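Local coordinates for glycosyl hydrolase (Rhizobium leguminosarum bv. trifolii, PDB 5NDX), which probably hydrolyses O-glycosidic bonds, as a family 39 glycoside hydrolase and bacterial orthologue of human alpha-L-iduronidase, at residues A[40-53]-A[360-374]. The protein carries 2 engineered substitutions. Residues are numbered along the deposited sequence; the frame is centred on the assembly and turned at random.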
loop_
_atom_site.group_PDB
_atom_site.type_symbol
_atom_site.label_atom_id
_atom_site.label_comp_id
_atom_site.label_asym_id
_atom_site.label_seq_id
_atom_site.Cartn_x
_atom_site.Cartn_y
_atom_site.Cartn_z
ATOM N N GLN A 40 -0.173 10.675 11.436
ATOM C CA GLN A 40 -1.473 10.019 11.583
ATOM C C GLN A 40 -1.675 8.978 10.475
ATOM O O GLN A 40 -2.102 7.870 10.765
ATOM C CB GLN A 40 -2.614 11.012 11.572
ATOM C CG GLN A 40 -3.870 10.410 12.130
ATOM C CD GLN A 40 -5.063 11.372 12.064
ATOM O OE1 GLN A 40 -5.109 12.446 12.745
ATOM N NE2 GLN A 40 -6.030 10.982 11.329
ATOM N N MET A 41 -1.320 9.338 9.247
ATOM C CA MET A 41 -1.475 8.427 8.117
ATOM C C MET A 41 -0.702 7.118 8.298
ATOM O O MET A 41 -1.191 6.062 7.910
ATOM C CB MET A 41 -1.061 9.116 6.836
ATOM C CG MET A 41 -1.994 10.257 6.472
ATOM S SD MET A 41 -1.217 11.405 5.338
ATOM C CE MET A 41 -2.652 12.359 4.833
ATOM N N LEU A 42 0.505 7.196 8.874
ATOM C CA LEU A 42 1.329 6.009 9.064
ATOM C C LEU A 42 0.727 4.968 10.008
ATOM O O LEU A 42 1.039 3.805 9.884
ATOM C CB LEU A 42 2.742 6.369 9.514
ATOM C CG LEU A 42 3.571 7.140 8.520
ATOM C CD1 LEU A 42 4.912 7.510 9.118
ATOM C CD2 LEU A 42 3.775 6.373 7.253
ATOM N N ALA A 43 -0.103 5.392 10.948
ATOM C CA ALA A 43 -0.857 4.472 11.788
ATOM C C ALA A 43 -1.812 3.646 10.950
ATOM O O ALA A 43 -1.908 2.435 11.146
ATOM C CB ALA A 43 -1.645 5.256 12.826
ATOM N N TYR A 44 -2.554 4.293 10.025
ATOM C CA TYR A 44 -3.433 3.488 9.144
ATOM C C TYR A 44 -2.634 2.617 8.202
ATOM O O TYR A 44 -2.983 1.457 8.004
ATOM C CB TYR A 44 -4.340 4.323 8.281
ATOM C CG TYR A 44 -5.244 5.264 8.968
ATOM C CD1 TYR A 44 -6.535 4.908 9.386
ATOM C CD2 TYR A 44 -4.815 6.552 9.194
ATOM C CE1 TYR A 44 -7.373 5.861 9.956
ATOM C CE2 TYR A 44 -5.618 7.459 9.806
ATOM C CZ TYR A 44 -6.884 7.127 10.184
ATOM O OH TYR A 44 -7.562 8.179 10.777
ATOM N N ILE A 45 -1.541 3.165 7.646
ATOM C CA ILE A 45 -0.723 2.449 6.663
ATOM C C ILE A 45 -0.021 1.232 7.294
ATOM O O ILE A 45 0.030 0.168 6.691
ATOM C CB ILE A 45 0.290 3.373 6.009
ATOM C CG1 ILE A 45 -0.434 4.418 5.168
ATOM C CG2 ILE A 45 1.276 2.599 5.144
ATOM C CD1 ILE A 45 0.442 5.627 4.844
ATOM N N GLY A 46 0.449 1.368 8.527
ATOM C CA GLY A 46 1.058 0.242 9.240
ATOM C C GLY A 46 0.093 -0.723 9.897
ATOM O O GLY A 46 0.518 -1.667 10.518
ATOM N N GLY A 47 -1.180 -0.433 9.869
ATOM C CA GLY A 47 -2.180 -1.269 10.513
ATOM C C GLY A 47 -2.913 -2.312 9.686
ATOM O O GLY A 47 -3.835 -2.912 10.206
ATOM N N LEU A 48 -2.519 -2.538 8.432
ATOM C CA LEU A 48 -3.201 -3.481 7.545
ATOM C C LEU A 48 -2.916 -4.894 7.990
ATOM O O LEU A 48 -1.880 -5.168 8.523
ATOM C CB LEU A 48 -2.825 -3.326 6.071
ATOM C CG LEU A 48 -3.523 -2.238 5.255
ATOM C CD1 LEU A 48 -3.018 -0.899 5.627
ATOM C CD2 LEU A 48 -3.309 -2.399 3.756
ATOM N N PRO A 49 -3.842 -5.820 7.735
ATOM C CA PRO A 49 -3.604 -7.205 8.170
ATOM C C PRO A 49 -2.309 -7.737 7.617
ATOM O O PRO A 49 -2.019 -7.519 6.434
ATOM C CB PRO A 49 -4.754 -7.962 7.547
ATOM C CG PRO A 49 -5.836 -6.956 7.366
ATOM C CD PRO A 49 -5.176 -5.629 7.173
ATOM N N ASN A 50 -1.521 -8.401 8.461
ATOM C CA ASN A 50 -0.379 -9.167 8.000
ATOM C C ASN A 50 0.625 -8.353 7.181
ATOM O O ASN A 50 1.028 -8.751 6.089
ATOM C CB ASN A 50 -0.899 -10.383 7.155
ATOM C CG ASN A 50 0.193 -11.434 6.879
ATOM O OD1 ASN A 50 1.277 -11.371 7.432
ATOM N ND2 ASN A 50 -0.103 -12.414 5.996
ATOM N N GLU A 51 0.989 -7.190 7.695
ATOM C CA GLU A 51 1.888 -6.281 7.002
ATOM C C GLU A 51 1.408 -5.980 5.564
ATOM O O GLU A 51 2.183 -5.988 4.607
ATOM C CB GLU A 51 3.331 -6.827 7.039
ATOM C CG GLU A 51 3.905 -7.028 8.475
ATOM C CD GLU A 51 5.365 -7.551 8.384
ATOM O OE1 GLU A 51 5.549 -8.718 8.021
ATOM O OE2 GLU A 51 6.308 -6.768 8.458
ATOM N N GLY A 52 0.121 -5.685 5.434
ATOM C CA GLY A 52 -0.534 -5.448 4.112
ATOM C C GLY A 52 0.100 -4.314 3.327
ATOM O O GLY A 52 0.099 -4.332 2.094
ATOM N N ILE A 53 0.644 -3.325 4.041
ATOM C CA ILE A 53 1.669 -2.444 3.462
ATOM C C ILE A 53 2.891 -2.509 4.363
ATOM O O ILE A 53 2.789 -2.306 5.579
ATOM C CB ILE A 53 1.206 -0.977 3.318
ATOM C CG1 ILE A 53 0.065 -0.882 2.285
ATOM C CG2 ILE A 53 2.353 -0.103 2.795
ATOM C CD1 ILE A 53 -0.633 0.464 2.315
ATOM N N ILE A 360 -8.659 13.448 8.043
ATOM C CA ILE A 360 -8.436 12.620 6.873
ATOM C C ILE A 360 -9.403 11.448 6.860
ATOM O O ILE A 360 -9.680 10.828 7.890
ATOM C CB ILE A 360 -6.994 12.090 6.748
ATOM C CG1 ILE A 360 -6.503 11.415 8.021
ATOM C CG2 ILE A 360 -6.110 13.239 6.331
ATOM C CD1 ILE A 360 -5.090 10.885 7.909
ATOM N N ILE A 361 -9.925 11.185 5.655
ATOM C CA ILE A 361 -10.826 10.121 5.413
ATOM C C ILE A 361 -10.195 9.126 4.414
ATOM O O ILE A 361 -9.687 9.522 3.375
ATOM C CB ILE A 361 -12.141 10.677 4.870
ATOM C CG1 ILE A 361 -12.826 11.611 5.867
ATOM C CG2 ILE A 361 -13.088 9.565 4.506
ATOM C CD1 ILE A 361 -13.278 10.972 7.179
ATOM N N LYS A 362 -10.218 7.852 4.745
ATOM C CA LYS A 362 -9.737 6.763 3.855
ATOM C C LYS A 362 -10.446 6.637 2.556
ATOM O O LYS A 362 -11.658 6.647 2.490
ATOM C CB LYS A 362 -9.868 5.395 4.536
ATOM C CG LYS A 362 -8.832 5.191 5.556
ATOM C CD LYS A 362 -8.975 4.045 6.593
ATOM C CE LYS A 362 -9.602 2.782 6.171
ATOM N NZ LYS A 362 -9.399 1.700 7.243
ATOM N N LYS A 363 -9.660 6.426 1.527
ATOM C CA LYS A 363 -10.150 6.287 0.165
ATOM C C LYS A 363 -9.874 4.867 -0.360
ATOM O O LYS A 363 -9.140 4.099 0.291
ATOM C CB LYS A 363 -9.439 7.324 -0.714
ATOM C CG LYS A 363 -9.941 8.740 -0.504
ATOM C CD LYS A 363 -9.045 9.772 -1.190
ATOM C CE LYS A 363 -9.064 9.659 -2.711
ATOM N NZ LYS A 363 -8.027 10.553 -3.240
ATOM N N PRO A 364 -10.424 4.534 -1.555
ATOM C CA PRO A 364 -10.305 3.180 -2.089
ATOM C C PRO A 364 -8.931 2.680 -2.384
ATOM O O PRO A 364 -8.742 1.468 -2.383
ATOM C CB PRO A 364 -11.189 3.185 -3.345
ATOM C CG PRO A 364 -12.228 4.228 -3.016
ATOM C CD PRO A 364 -11.510 5.275 -2.219
ATOM N N GLY A 365 -7.962 3.564 -2.587
ATOM C CA GLY A 365 -6.589 3.151 -2.769
ATOM C C GLY A 365 -6.043 2.366 -1.566
ATOM O O GLY A 365 -5.130 1.548 -1.744
ATOM N N LEU A 366 -6.546 2.670 -0.356
ATOM C CA LEU A 366 -6.116 2.027 0.882
ATOM C C LEU A 366 -7.004 0.843 1.201
ATOM O O LEU A 366 -6.483 -0.233 1.486
ATOM C CB LEU A 366 -6.098 2.987 2.094
ATOM C CG LEU A 366 -5.616 2.431 3.437
ATOM C CD1 LEU A 366 -4.279 1.716 3.249
ATOM C CD2 LEU A 366 -5.447 3.560 4.444
ATOM N N THR A 367 -8.313 1.017 1.085
ATOM C CA THR A 367 -9.241 -0.052 1.419
ATOM C C THR A 367 -9.071 -1.241 0.514
ATOM O O THR A 367 -9.179 -2.396 0.954
ATOM C CB THR A 367 -10.686 0.414 1.474
ATOM O OG1 THR A 367 -11.056 0.984 0.210
ATOM C CG2 THR A 367 -10.865 1.438 2.574
ATOM N N SER A 368 -8.756 -1.000 -0.745
ATOM C CA SER A 368 -8.501 -2.106 -1.639
ATOM C C SER A 368 -7.306 -2.939 -1.102
ATOM O O SER A 368 -7.347 -4.165 -1.162
ATOM C CB SER A 368 -8.207 -1.654 -3.068
ATOM O OG SER A 368 -7.116 -0.760 -3.046
ATOM N N MET A 369 -6.261 -2.257 -0.633
ATOM C CA MET A 369 -5.091 -2.925 -0.054
ATOM C C MET A 369 -5.369 -3.632 1.259
ATOM O O MET A 369 -4.759 -4.692 1.528
ATOM C CB MET A 369 -3.913 -1.956 0.050
ATOM C CG MET A 369 -3.468 -1.505 -1.347
ATOM S SD MET A 369 -2.123 -0.355 -1.237
ATOM C CE MET A 369 -0.728 -1.422 -1.513
ATOM N N GLU A 370 -6.303 -3.111 2.043
ATOM C CA GLU A 370 -6.807 -3.827 3.213
ATOM C C GLU A 370 -7.414 -5.188 2.873
ATOM O O GLU A 370 -7.129 -6.170 3.555
ATOM C CB GLU A 370 -7.841 -3.012 4.000
ATOM C CG GLU A 370 -7.258 -1.802 4.714
ATOM C CD GLU A 370 -8.263 -1.041 5.629
ATOM O OE1 GLU A 370 -8.555 -1.443 6.792
ATOM O OE2 GLU A 370 -8.753 -0.006 5.175
ATOM N N LEU A 371 -8.246 -5.234 1.834
ATOM C CA LEU A 371 -8.815 -6.456 1.378
ATOM C C LEU A 371 -7.773 -7.398 0.832
ATOM O O LEU A 371 -7.764 -8.576 1.176
ATOM C CB LEU A 371 -9.933 -6.236 0.342
ATOM C CG LEU A 371 -11.342 -6.060 0.900
ATOM C CD1 LEU A 371 -11.441 -4.922 1.848
ATOM C CD2 LEU A 371 -12.348 -5.806 -0.214
ATOM N N LEU A 372 -6.939 -6.900 -0.054
ATOM C CA LEU A 372 -5.897 -7.731 -0.672
ATOM C C LEU A 372 -4.880 -8.302 0.374
ATOM O O LEU A 372 -4.301 -9.387 0.166
ATOM C CB LEU A 372 -5.156 -6.942 -1.764
ATOM C CG LEU A 372 -5.969 -6.536 -2.991
ATOM C CD1 LEU A 372 -5.263 -5.469 -3.793
ATOM C CD2 LEU A 372 -6.176 -7.726 -3.874
ATOM N N ALA A 373 -4.710 -7.588 1.486
ATOM C CA ALA A 373 -3.773 -7.971 2.522
ATOM C C ALA A 373 -4.194 -9.274 3.185
ATOM O O ALA A 373 -3.343 -9.929 3.741
ATOM C CB ALA A 373 -3.682 -6.891 3.573
ATOM N N THR A 374 -5.489 -9.631 3.112
ATOM C CA THR A 374 -6.001 -10.878 3.683
ATOM C C THR A 374 -5.723 -12.123 2.900
ATOM O O THR A 374 -6.120 -13.201 3.341
ATOM C CB THR A 374 -7.539 -10.830 3.898
ATOM O OG1 THR A 374 -8.238 -10.835 2.623
ATOM C CG2 THR A 374 -7.910 -9.601 4.692
HETATM O O HOH W 1 -8.237 12.461 10.782
HETATM O O HOH W 2 -10.158 8.775 9.649
HETATM O O HOH W 3 -2.802 -12.398 4.712
HETATM O O HOH W 4 -2.161 -5.415 0.693
#
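The backbone O of A373 accepts from a water 2.7 Å away, which itself accepts from N50 ND2 and so bridges the segments. R20 NH1 is a second donor to A373 O. Another water donates to both G52 O and M369 O. No direct hydrogen bond crosses the contact. G52 has no side chain, and its CA lies 3.5 Å from A373 CB.

L48 fills the middle. Its CD1 meets L366 CD1, and its CD2 lies 3.8 Å from M369 CB. The L48 and E370 side chains cross at about a right angle, with L48 CG 3.8 Å from E370 CG. With a serine at L48, both methyl branches would be lost, and L366 and M369 would probably be left with a gap.

Segment 40-53 runs from helix 36-45 toward strand 55-58 of the TIM barrel. Helix 364-372, beyond the last barrel strand 307-310, packs against the turn after helix 36-45. The first and last helices thus meet around the closed barrel. Strand 358-362 pairs with 326-330.

Q40 NE2 lies 3.4 Å from I360 CG1, and a water joins Q40 NE2 to I360 N. K362 CD comes obliquely to the Y44 ring, 3.8 Å from Y44 CD1. I360 CD1 approaches obliquely at Y44 CE2. The lysine chain bends at chi3 (35°). K362 NZ makes a salt bridge to E370 OE2 at 2.8 Å, from the syn side and 25° out of the carboxylate plane. NZ also pairs with E491, while E370 OE1 bonds S588. A water links Y44 OH to I360 O.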